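Local coordinates for protein SusD homolog (Bacteroides thetaiotaomicron, PDB 4MRU) that probably binds mucin O-glycans at the cell surface as a SusD-like lipoprotein with a helical, TPR-like fold, at residues Met49-Tyr54 with Tyr69-Asn73; Leu79-Thr84 with Leu462-Glu468; Gln119-Ile124 with Asn426-Ser432. One frame throughout, in Å; residues are numbered along the deposited sequence.

All three contacts are buried, but at different depths: contact 3 lies about 4 Å from the centre of the chain, contact 1 about 13 Å and contact 2 about 18 Å, measured between centres, and contact 2 keeps a partly exposed margin. Contact 3 joins two helices and combines an apolar end with a wet, charged flank; contact 1 seats a loop on the end of helix 40-54 through tyrosines; contact 2 is mainly apolar. They adjoin one another. Leu462 of contact 2 packs on Tyr69 and Cys50 of contact 1 and probably hydrogen-bonds through its N to Ile124 O of contact 3, while Cys50 and Tyr54 lie against Trp431 of contact 3.

Contact 1 of 3, residues Met49-Tyr54 with Tyr69-Asn73; sequences MCGGSY and YSTYN. With EDO (1,2-ethanediol), chain G.
Tyr69 O is gripped from opposite faces of its carbonyl plane, by the phenol of Tyr54 across the contact and by the amide of Tyr72 within its own turn. The Tyr54 OH to Tyr69 O bond is 2.7 Å long, yet the hydroxyl stands above the carbonyl plane, 37° out of it, and meets the oxygen at a C=O...donor angle of 113°. The carbonyl in turn lies at the edge of the Tyr54 ring, near its plane. A tyrosine suits this place because its rigid ring carries a donor from the helix to the loop while the ring carbons pack: Tyr54 CE1 lies 4.0 Å from Tyr72 CE1, at the edge of the Tyr72 ring. The Tyr72 N to Tyr69 O bond closes a type I beta turn over Tyr69-Tyr72, and the contact thus sets this turn against the C-terminal end of helix 40-54, which has a wider pi-type turn at 49-51. Tyr69 points its ring at that wider turn. With CG anti to its carbonyl carbon (chi1 -80°), the ring has both helix side chains on one side of its plane, Met49 beside CD1 and Cys50 beside CD2: Met49, present as selenomethionine, has SE 4.8 Å from the ring centroid, an oblique Met-aromatic contact, and Cys50 CB touches Tyr69 CD2 at 3.7 Å. Beyond them Tyr69 OH bonds to Trp78 O, so the buried phenol is satisfied. Small serines let the backbones come close. Ser53 OG turns back to Met49 O, at 2.8 Å in the carbonyl plane and on a lone pair, sharing that acceptor with Ser53 N; Ser53 OG also lies 3.4 Å from Ser70 CB, while Ser70 OG is engaged by Glu60 OE1.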
loop_
_atom_site.group_PDB
_atom_site.type_symbol
_atom_site.label_atom_id
_atom_site.label_comp_id
_atom_site.label_asym_id
_atom_site.label_seq_id
_atom_site.Cartn_x
_atom_site.Cartn_y
_atom_site.Cartn_z
HETATM N N MSE A 49 -11.416 4.030 2.097
HETATM C CA MSE A 49 -12.304 2.863 2.296
HETATM C C MSE A 49 -11.574 1.556 2.077
HETATM O O MSE A 49 -11.602 0.674 2.944
HETATM C CB MSE A 49 -13.459 2.993 1.347
HETATM C CG MSE A 49 -14.423 4.093 1.699
HETATM SE SE MSE A 49 -15.833 3.928 0.340
HETATM C CE MSE A 49 -16.688 5.707 0.461
ATOM N N CYS A 50 -10.980 1.361 0.905
ATOM C CA CYS A 50 -10.375 0.034 0.590
ATOM C C CYS A 50 -9.030 -0.251 1.343
ATOM O O CYS A 50 -8.995 -1.074 2.272
ATOM C CB CYS A 50 -10.231 -0.102 -0.922
ATOM S SG CYS A 50 -9.508 -1.693 -1.454
ATOM N N GLY A 51 -7.949 0.476 0.995
ATOM C CA GLY A 51 -6.681 0.318 1.671
ATOM C C GLY A 51 -6.833 0.529 3.171
ATOM O O GLY A 51 -6.294 -0.217 3.979
ATOM N N GLY A 52 -7.578 1.564 3.539
ATOM C CA GLY A 52 -7.745 1.918 4.938
ATOM C C GLY A 52 -8.365 0.824 5.772
ATOM O O GLY A 52 -7.847 0.479 6.851
ATOM N N SER A 53 -9.464 0.265 5.302
ATOM C CA SER A 53 -10.135 -0.780 6.048
ATOM C C SER A 53 -9.321 -2.086 6.068
ATOM O O SER A 53 -9.246 -2.766 7.087
ATOM C CB SER A 53 -11.552 -1.077 5.477
ATOM O OG SER A 53 -12.366 0.073 5.542
ATOM N N TYR A 54 -8.727 -2.454 4.951
ATOM C CA TYR A 54 -8.127 -3.776 4.879
ATOM C C TYR A 54 -6.700 -3.806 5.468
ATOM O O TYR A 54 -6.151 -4.871 5.667
ATOM C CB TYR A 54 -8.170 -4.258 3.443
ATOM C CG TYR A 54 -9.592 -4.292 2.849
ATOM C CD1 TYR A 54 -10.711 -4.450 3.675
ATOM C CD2 TYR A 54 -9.805 -4.244 1.484
ATOM C CE1 TYR A 54 -11.995 -4.497 3.150
ATOM C CE2 TYR A 54 -11.088 -4.311 0.944
ATOM C CZ TYR A 54 -12.180 -4.438 1.778
ATOM O OH TYR A 54 -13.445 -4.488 1.286
ATOM N N TYR A 69 -16.933 -1.157 2.223
ATOM C CA TYR A 69 -15.727 -1.927 2.046
ATOM C C TYR A 69 -15.389 -2.637 3.362
ATOM O O TYR A 69 -15.069 -3.853 3.340
ATOM C CB TYR A 69 -14.543 -1.063 1.600
ATOM C CG TYR A 69 -14.511 -0.706 0.109
ATOM C CD1 TYR A 69 -15.286 0.320 -0.414
ATOM C CD2 TYR A 69 -13.705 -1.415 -0.763
ATOM C CE1 TYR A 69 -15.227 0.652 -1.774
ATOM C CE2 TYR A 69 -13.659 -1.113 -2.119
ATOM C CZ TYR A 69 -14.414 -0.093 -2.621
ATOM O OH TYR A 69 -14.308 0.190 -3.950
ATOM N N SER A 70 -15.500 -1.940 4.502
ATOM C CA SER A 70 -15.030 -2.519 5.802
ATOM C C SER A 70 -15.829 -3.757 6.252
ATOM O O SER A 70 -15.301 -4.608 6.992
ATOM C CB SER A 70 -15.042 -1.488 6.900
ATOM O OG SER A 70 -16.342 -1.014 7.100
ATOM N N THR A 71 -17.066 -3.867 5.783
ATOM C CA THR A 71 -17.925 -5.041 6.093
ATOM C C THR A 71 -18.014 -6.044 4.927
ATOM O O THR A 71 -18.833 -6.979 4.946
ATOM C CB THR A 71 -19.327 -4.606 6.569
ATOM O OG1 THR A 71 -19.938 -3.720 5.625
ATOM C CG2 THR A 71 -19.203 -3.952 7.941
ATOM N N TYR A 72 -17.156 -5.844 3.946
ATOM C CA TYR A 72 -16.929 -6.750 2.805
ATOM C C TYR A 72 -18.072 -6.743 1.787
ATOM O O TYR A 72 -18.163 -7.655 0.965
ATOM C CB TYR A 72 -16.631 -8.198 3.277
ATOM C CG TYR A 72 -15.477 -8.368 4.254
ATOM C CD1 TYR A 72 -14.469 -7.440 4.378
ATOM C CD2 TYR A 72 -15.397 -9.503 5.058
ATOM C CE1 TYR A 72 -13.385 -7.666 5.215
ATOM C CE2 TYR A 72 -14.351 -9.702 5.951
ATOM C CZ TYR A 72 -13.345 -8.760 6.040
ATOM O OH TYR A 72 -12.296 -8.973 6.901
ATOM N N ASN A 73 -18.918 -5.706 1.830
ATOM C CA ASN A 73 -20.053 -5.629 0.914
ATOM C C ASN A 73 -20.151 -4.233 0.333
ATOM O O ASN A 73 -21.210 -3.630 0.342
ATOM C CB ASN A 73 -21.360 -6.069 1.589
ATOM C CG ASN A 73 -21.846 -5.097 2.627
ATOM O OD1 ASN A 73 -21.061 -4.414 3.293
ATOM N ND2 ASN A 73 -23.156 -5.017 2.759
HETATM C C1 EDO G . -9.194 -8.080 8.942
HETATM O O1 EDO G . -8.198 -7.401 8.182
HETATM C C2 EDO G . -10.533 -7.375 8.789
HETATM O O2 EDO G . -10.839 -7.118 7.396
#

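Contact 2 of 3, residues Leu79-Thr84 with Leu462-Glu468; sequences LKAPFT and LMYPNEE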
loop_
_atom_site.group_PDB
_atom_site.type_symbol
_atom_site.label_atom_id
_atom_site.label_comp_id
_atom_site.label_asym_id
_atom_site.label_seq_id
_atom_site.Cartn_x
_atom_site.Cartn_y
_atom_site.Cartn_z
ATOM N N LEU A 79 -17.382 0.153 -6.443
ATOM C CA LEU A 79 -16.272 -0.659 -6.968
ATOM C C LEU A 79 -15.636 -0.115 -8.257
ATOM O O LEU A 79 -14.640 -0.634 -8.728
ATOM C CB LEU A 79 -16.765 -2.091 -7.246
ATOM C CG LEU A 79 -17.108 -2.982 -6.063
ATOM C CD1 LEU A 79 -17.780 -4.261 -6.589
ATOM C CD2 LEU A 79 -15.890 -3.312 -5.236
ATOM N N LYS A 80 -16.244 0.895 -8.841
ATOM C CA LYS A 80 -15.785 1.467 -10.081
ATOM C C LYS A 80 -14.422 2.125 -10.003
ATOM O O LYS A 80 -13.581 1.913 -10.881
ATOM C CB LYS A 80 -16.808 2.523 -10.578
ATOM C CG LYS A 80 -16.553 2.937 -12.006
ATOM C CD LYS A 80 -17.582 3.937 -12.511
ATOM C CE LYS A 80 -17.364 4.288 -13.988
ATOM N NZ LYS A 80 -16.775 5.641 -14.106
ATOM N N ALA A 81 -14.180 2.926 -8.974
ATOM C CA ALA A 81 -13.039 3.874 -9.016
ATOM C C ALA A 81 -11.650 3.223 -9.000
ATOM O O ALA A 81 -10.806 3.605 -9.785
ATOM C CB ALA A 81 -13.141 4.893 -7.891
ATOM N N PRO A 82 -11.412 2.213 -8.137
ATOM C CA PRO A 82 -10.042 1.646 -8.138
ATOM C C PRO A 82 -9.615 0.851 -9.399
ATOM O O PRO A 82 -8.454 0.467 -9.513
ATOM C CB PRO A 82 -10.054 0.717 -6.915
ATOM C CG PRO A 82 -11.233 1.171 -6.097
ATOM C CD PRO A 82 -12.253 1.576 -7.113
ATOM N N PHE A 83 -10.552 0.546 -10.277
ATOM C CA PHE A 83 -10.300 -0.242 -11.504
ATOM C C PHE A 83 -10.551 0.636 -12.690
ATOM O O PHE A 83 -9.614 1.033 -13.403
ATOM C CB PHE A 83 -11.190 -1.505 -11.554
ATOM C CG PHE A 83 -10.944 -2.394 -12.762
ATOM C CD1 PHE A 83 -11.613 -2.168 -13.929
ATOM C CD2 PHE A 83 -10.070 -3.450 -12.695
ATOM C CE1 PHE A 83 -11.403 -2.966 -15.039
ATOM C CE2 PHE A 83 -9.838 -4.248 -13.792
ATOM C CZ PHE A 83 -10.503 -4.007 -14.966
ATOM N N THR A 84 -11.817 0.990 -12.881
ATOM C CA THR A 84 -12.216 1.693 -14.089
ATOM C C THR A 84 -11.627 3.112 -14.154
ATOM O O THR A 84 -11.114 3.520 -15.183
ATOM C CB THR A 84 -13.738 1.778 -14.210
ATOM O OG1 THR A 84 -14.311 0.454 -14.209
ATOM C CG2 THR A 84 -14.150 2.512 -15.522
ATOM N N LEU A 462 -10.289 -7.360 -4.388
ATOM C CA LEU A 462 -11.538 -6.686 -4.739
ATOM C C LEU A 462 -12.174 -7.334 -5.974
ATOM O O LEU A 462 -11.468 -7.857 -6.832
ATOM C CB LEU A 462 -11.343 -5.208 -5.076
ATOM C CG LEU A 462 -11.375 -4.179 -4.003
ATOM C CD1 LEU A 462 -11.411 -2.767 -4.623
ATOM C CD2 LEU A 462 -12.569 -4.415 -3.086
HETATM N N MSE A 463 -13.485 -7.189 -6.078
HETATM C CA MSE A 463 -14.261 -7.764 -7.165
HETATM C C MSE A 463 -14.280 -6.807 -8.324
HETATM O O MSE A 463 -14.217 -5.614 -8.122
HETATM C CB MSE A 463 -15.708 -8.028 -6.735
HETATM C CG MSE A 463 -15.754 -9.046 -5.607
HETATM SE SE MSE A 463 -15.775 -8.091 -3.873
HETATM C CE MSE A 463 -17.666 -7.503 -3.871
ATOM N N TYR A 464 -14.343 -7.328 -9.542
ATOM C CA TYR A 464 -14.367 -6.473 -10.735
ATOM C C TYR A 464 -15.639 -5.646 -10.771
ATOM O O TYR A 464 -16.628 -6.053 -10.228
ATOM C CB TYR A 464 -14.267 -7.294 -11.999
ATOM C CG TYR A 464 -12.930 -8.036 -12.122
ATOM C CD1 TYR A 464 -11.727 -7.347 -12.150
ATOM C CD2 TYR A 464 -12.890 -9.401 -12.262
ATOM C CE1 TYR A 464 -10.507 -8.012 -12.325
ATOM C CE2 TYR A 464 -11.682 -10.091 -12.408
ATOM C CZ TYR A 464 -10.503 -9.404 -12.463
ATOM O OH TYR A 464 -9.336 -10.125 -12.634
ATOM N N PRO A 465 -15.573 -4.446 -11.338
ATOM C CA PRO A 465 -16.752 -3.571 -11.304
ATOM C C PRO A 465 -17.834 -4.065 -12.243
ATOM O O PRO A 465 -17.546 -4.757 -13.241
ATOM C CB PRO A 465 -16.201 -2.207 -11.763
ATOM C CG PRO A 465 -14.969 -2.488 -12.485
ATOM C CD PRO A 465 -14.420 -3.802 -11.967
ATOM N N ASN A 466 -19.071 -3.655 -11.979
ATOM C CA ASN A 466 -20.183 -4.110 -12.776
ATOM C C ASN A 466 -20.100 -3.659 -14.254
ATOM O O ASN A 466 -20.651 -4.317 -15.133
ATOM C CB ASN A 466 -21.519 -3.643 -12.193
ATOM C CG ASN A 466 -22.697 -4.462 -12.737
ATOM O OD1 ASN A 466 -22.788 -5.662 -12.506
ATOM N ND2 ASN A 466 -23.577 -3.820 -13.442
ATOM N N GLU A 467 -19.456 -2.529 -14.502
ATOM C CA GLU A 467 -19.193 -2.050 -15.853
ATOM C C GLU A 467 -18.484 -3.132 -16.694
ATOM O O GLU A 467 -18.793 -3.344 -17.864
ATOM C CB GLU A 467 -18.352 -0.777 -15.818
ATOM C CG GLU A 467 -19.094 0.451 -15.279
ATOM C CD GLU A 467 -19.306 0.491 -13.744
ATOM O OE1 GLU A 467 -18.853 -0.402 -12.987
ATOM O OE2 GLU A 467 -19.938 1.451 -13.260
ATOM N N GLU A 468 -17.552 -3.836 -16.089
ATOM C CA GLU A 468 -16.868 -4.879 -16.816
ATOM C C GLU A 468 -17.825 -5.983 -17.210
ATOM O O GLU A 468 -17.751 -6.513 -18.348
ATOM C CB GLU A 468 -15.713 -5.410 -15.995
ATOM C CG GLU A 468 -14.562 -4.407 -15.939
ATOM C CD GLU A 468 -13.937 -4.115 -17.288
ATOM O OE1 GLU A 468 -13.293 -5.037 -17.885
ATOM O OE2 GLU A 468 -14.072 -2.960 -17.754
HETATM O O HOH W 1 -13.551 -2.866 -8.425
HETATM O O HOH W 2 -14.360 -0.723 -16.523
#
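Phe83 and Pro465 meet with their side chains at about a right angle, where the start of helix 81-100 packs on the loop that leads into helix 466-471, two parts of the helical SusD-like fold far apart in sequence. Pro465 CD lies 4.2 Å from the centroid of the Phe83 ring, 30° off its normal, an off-centre CH-pi contact. Proline suits the place: its CD hydrogens, polarised by the neighbouring nitrogen, are apt partners for an aromatic ring. The Phe83 ring is placed there by a first torsion with CG anti to the backbone N (chi1 -178°). Tyr464 adds an offset edge-to-face pair: its edge is directed at the face of Phe83, the planes at 73° and the centroids 5.8 Å apart, while its hydroxyl bonds to Pro127 O. Glu468 crosses the phenylalanine too, with CG and CD against CE1, its carboxylate turned obliquely to the ring; OE1 is held by Tyr149 and Asn472.

Toward the N-terminal end of the loop, Leu79 packs on Leu462 and Met463. Its CD2 meets Leu462 CD2 at 4.1 Å and its CD1 approaches the CE of selenomethionine Met463, apolar chains that suit this largely buried patch. At the partly exposed margin Lys80 lays its aliphatic CD 3.5 Å from Glu467 OE2, their charged atoms remaining apart, and NZ makes its salt bridge with Asp85. With no direct hydrogen bond between the segments, water joins the polar groups: one molecule donates to both Leu79 O and Met463 O, and another links Thr84 OG1 to Glu468 OE2, at 2.6 Å from each.

Contact 3 of 3, residues Gln119-Ile124 with Asn426-Ser432; sequences QRVTDI and NGIESWS. With EDO (1,2-ethanediol), chain F.
Segments 119-124 of helix 104-125 and 427-432 of helix 427-437 cross at 45° with their axes 10.4 Å apart at closest approach, and their CA atoms come no nearer than the 6.7 Å between Asp123 and Ser432. At one end the filling is apolar: Ile124 CD1 meets Ile428 CD1 at 3.9 Å, the side chains at about a right angle, and Ile124 CG1 rests against Trp431 CZ3. Beta-branched isoleucines suit such a buried seam between helices of the SusD-like fold. Ile428 also packs against Arg120, its CG2 over one face of the guanidinium. Bent at chi3 (49°), the arginine sends NH1 toward Asn426, the N-cap of helix 427-437, whose OD1 accepts a weak bond from Glu429 N. Two waters, at the edge of the guanidinium in its plane, accept hydrogen bonds from Arg120 NH1 and lie within bonding distance of Asn426 OD1, and one of them donates to it; a 1,2-ethanediol, probably from the crystallisation liquor, bonds to Asn426 ND2. Arg120 NH2 has its salt bridge with Glu47.

On the other flank Gln119 NE2 donates to Asp123 OD2 at 2.8 Å, meeting it from above the carboxylate plane, and a water accepts from the same NE2 and donates to Glu429 OE1. A further water bridges Asp123 OD2 and Ser432 OG, while Arg209 pairs with both acids and Tyr156 and Trp502 donate to Asp123 OD1. Were Asp123 replaced by an alanine, Arg209 would probably lose one acidic mate, Gln119 NE2 its OD2 acceptor, and Tyr156 and Trp502 their OD1. The two acids, with OD2 of Asp123 and OE1 of Glu429 5.0 Å apart, are likely to tolerate each other because Arg209 offsets their charge and waters bridge the polar groups of the two helices.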
loop_
_atom_site.group_PDB
_atom_site.type_symbol
_atom_site.label_atom_id
_atom_site.label_comp_id
_atom_site.label_asym_id
_atom_site.label_seq_id
_atom_site.Cartn_x
_atom_site.Cartn_y
_atom_site.Cartn_z
ATOM N N GLN A 119 0.984 -1.518 -10.700
ATOM C CA GLN A 119 1.387 -2.531 -9.709
ATOM C C GLN A 119 0.319 -2.633 -8.606
ATOM O O GLN A 119 -0.059 -3.733 -8.156
ATOM C CB GLN A 119 2.779 -2.226 -9.125
ATOM C CG GLN A 119 3.231 -3.105 -7.945
ATOM C CD GLN A 119 3.049 -2.373 -6.633
ATOM O OE1 GLN A 119 3.813 -1.468 -6.311
ATOM N NE2 GLN A 119 2.017 -2.729 -5.883
ATOM N N ARG A 120 -0.211 -1.496 -8.201
ATOM C CA ARG A 120 -1.219 -1.443 -7.159
ATOM C C ARG A 120 -2.513 -2.092 -7.666
ATOM O O ARG A 120 -3.166 -2.862 -6.955
ATOM C CB ARG A 120 -1.487 -0.019 -6.722
ATOM C CG ARG A 120 -0.402 0.611 -5.856
ATOM C CD ARG A 120 -0.332 2.103 -6.016
ATOM N NE ARG A 120 -1.654 2.746 -5.895
ATOM C CZ ARG A 120 -2.223 3.064 -4.735
ATOM N NH1 ARG A 120 -1.634 2.757 -3.575
ATOM N NH2 ARG A 120 -3.402 3.616 -4.733
ATOM N N VAL A 121 -2.891 -1.778 -8.891
ATOM C CA VAL A 121 -4.149 -2.278 -9.427
ATOM C C VAL A 121 -4.143 -3.796 -9.598
ATOM O O VAL A 121 -5.094 -4.458 -9.226
ATOM C CB VAL A 121 -4.489 -1.588 -10.769
ATOM C CG1 VAL A 121 -5.792 -2.091 -11.342
ATOM C CG2 VAL A 121 -4.559 -0.066 -10.551
ATOM N N THR A 122 -3.073 -4.373 -10.153
ATOM C CA THR A 122 -3.054 -5.820 -10.254
ATOM C C THR A 122 -3.010 -6.461 -8.845
ATOM O O THR A 122 -3.603 -7.520 -8.652
ATOM C CB THR A 122 -1.923 -6.404 -11.129
ATOM O OG1 THR A 122 -2.090 -7.836 -11.203
ATOM C CG2 THR A 122 -0.565 -6.110 -10.601
ATOM N N ASP A 123 -2.327 -5.844 -7.901
ATOM C CA ASP A 123 -2.306 -6.391 -6.533
ATOM C C ASP A 123 -3.684 -6.414 -5.883
ATOM O O ASP A 123 -3.980 -7.319 -5.089
ATOM C CB ASP A 123 -1.335 -5.626 -5.629
ATOM C CG ASP A 123 0.126 -5.991 -5.887
ATOM O OD1 ASP A 123 0.390 -6.925 -6.679
ATOM O OD2 ASP A 123 0.988 -5.307 -5.310
ATOM N N ILE A 124 -4.541 -5.460 -6.240
ATOM C CA ILE A 124 -5.919 -5.442 -5.744
ATOM C C ILE A 124 -6.822 -6.515 -6.394
ATOM O O ILE A 124 -7.670 -7.108 -5.699
ATOM C CB ILE A 124 -6.529 -4.045 -5.948
ATOM C CG1 ILE A 124 -5.776 -3.035 -5.082
ATOM C CG2 ILE A 124 -8.009 -4.023 -5.609
ATOM C CD1 ILE A 124 -6.001 -1.610 -5.554
ATOM N N ASN A 426 -0.299 4.233 3.804
ATOM C CA ASN A 426 -0.271 3.510 2.523
ATOM C C ASN A 426 -0.977 2.112 2.666
ATOM O O ASN A 426 -0.329 1.055 2.775
ATOM C CB ASN A 426 1.161 3.354 2.070
ATOM C CG ASN A 426 1.305 2.865 0.624
ATOM O OD1 ASN A 426 0.377 2.366 0.000
ATOM N ND2 ASN A 426 2.496 3.006 0.106
ATOM N N GLY A 427 -2.302 2.136 2.681
ATOM C CA GLY A 427 -3.102 0.957 3.018
ATOM C C GLY A 427 -3.054 -0.099 1.948
ATOM O O GLY A 427 -3.159 -1.286 2.242
ATOM N N ILE A 428 -2.925 0.308 0.676
ATOM C CA ILE A 428 -2.935 -0.695 -0.392
ATOM C C ILE A 428 -1.664 -1.544 -0.237
ATOM O O ILE A 428 -1.713 -2.780 -0.245
ATOM C CB ILE A 428 -3.059 -0.109 -1.803
ATOM C CG1 ILE A 428 -4.421 0.594 -1.997
ATOM C CG2 ILE A 428 -2.899 -1.208 -2.867
ATOM C CD1 ILE A 428 -5.669 -0.287 -1.897
ATOM N N GLU A 429 -0.520 -0.917 -0.017
ATOM C CA GLU A 429 0.706 -1.706 0.167
ATOM C C GLU A 429 0.656 -2.584 1.417
ATOM O O GLU A 429 1.051 -3.748 1.351
ATOM C CB GLU A 429 1.929 -0.818 0.242
ATOM C CG GLU A 429 3.242 -1.574 0.469
ATOM C CD GLU A 429 3.591 -2.546 -0.668
ATOM O OE1 GLU A 429 3.018 -2.483 -1.779
ATOM O OE2 GLU A 429 4.425 -3.425 -0.445
ATOM N N SER A 430 0.166 -2.045 2.540
ATOM C CA SER A 430 0.045 -2.794 3.782
ATOM C C SER A 430 -0.966 -3.932 3.658
ATOM O O SER A 430 -0.786 -5.022 4.193
ATOM C CB SER A 430 -0.332 -1.855 4.917
ATOM O OG SER A 430 0.781 -1.088 5.310
ATOM N N TRP A 431 -2.022 -3.700 2.897
ATOM C CA TRP A 431 -2.989 -4.771 2.648
ATOM C C TRP A 431 -2.331 -5.913 1.865
ATOM O O TRP A 431 -2.541 -7.091 2.202
ATOM C CB TRP A 431 -4.211 -4.217 1.934
ATOM C CG TRP A 431 -5.245 -5.239 1.568
ATOM C CD1 TRP A 431 -5.570 -6.352 2.258
ATOM C CD2 TRP A 431 -6.110 -5.205 0.426
ATOM N NE1 TRP A 431 -6.577 -7.045 1.621
ATOM C CE2 TRP A 431 -6.940 -6.362 0.500
ATOM C CE3 TRP A 431 -6.269 -4.321 -0.647
ATOM C CZ2 TRP A 431 -7.915 -6.653 -0.453
ATOM C CZ3 TRP A 431 -7.233 -4.613 -1.610
ATOM C CH2 TRP A 431 -8.056 -5.768 -1.495
ATOM N N SER A 432 -1.558 -5.570 0.836
ATOM C CA SER A 432 -0.918 -6.591 0.022
ATOM C C SER A 432 0.035 -7.360 0.874
ATOM O O SER A 432 0.097 -8.568 0.792
ATOM C CB SER A 432 -0.228 -5.963 -1.193
ATOM O OG SER A 432 -1.194 -5.399 -2.027
HETATM C C1 EDO F . 3.626 3.244 -4.844
HETATM O O1 EDO F . 2.738 2.124 -4.761
HETATM C C2 EDO F . 3.210 4.091 -3.692
HETATM O O2 EDO F . 3.494 3.281 -2.565
HETATM O O HOH W 3 1.272 -1.316 -3.241
HETATM O O HOH W 4 0.755 1.444 -2.692
HETATM O O HOH W 5 -2.123 3.039 -0.602
HETATM O O HOH W 6 -0.207 -3.446 -3.513
#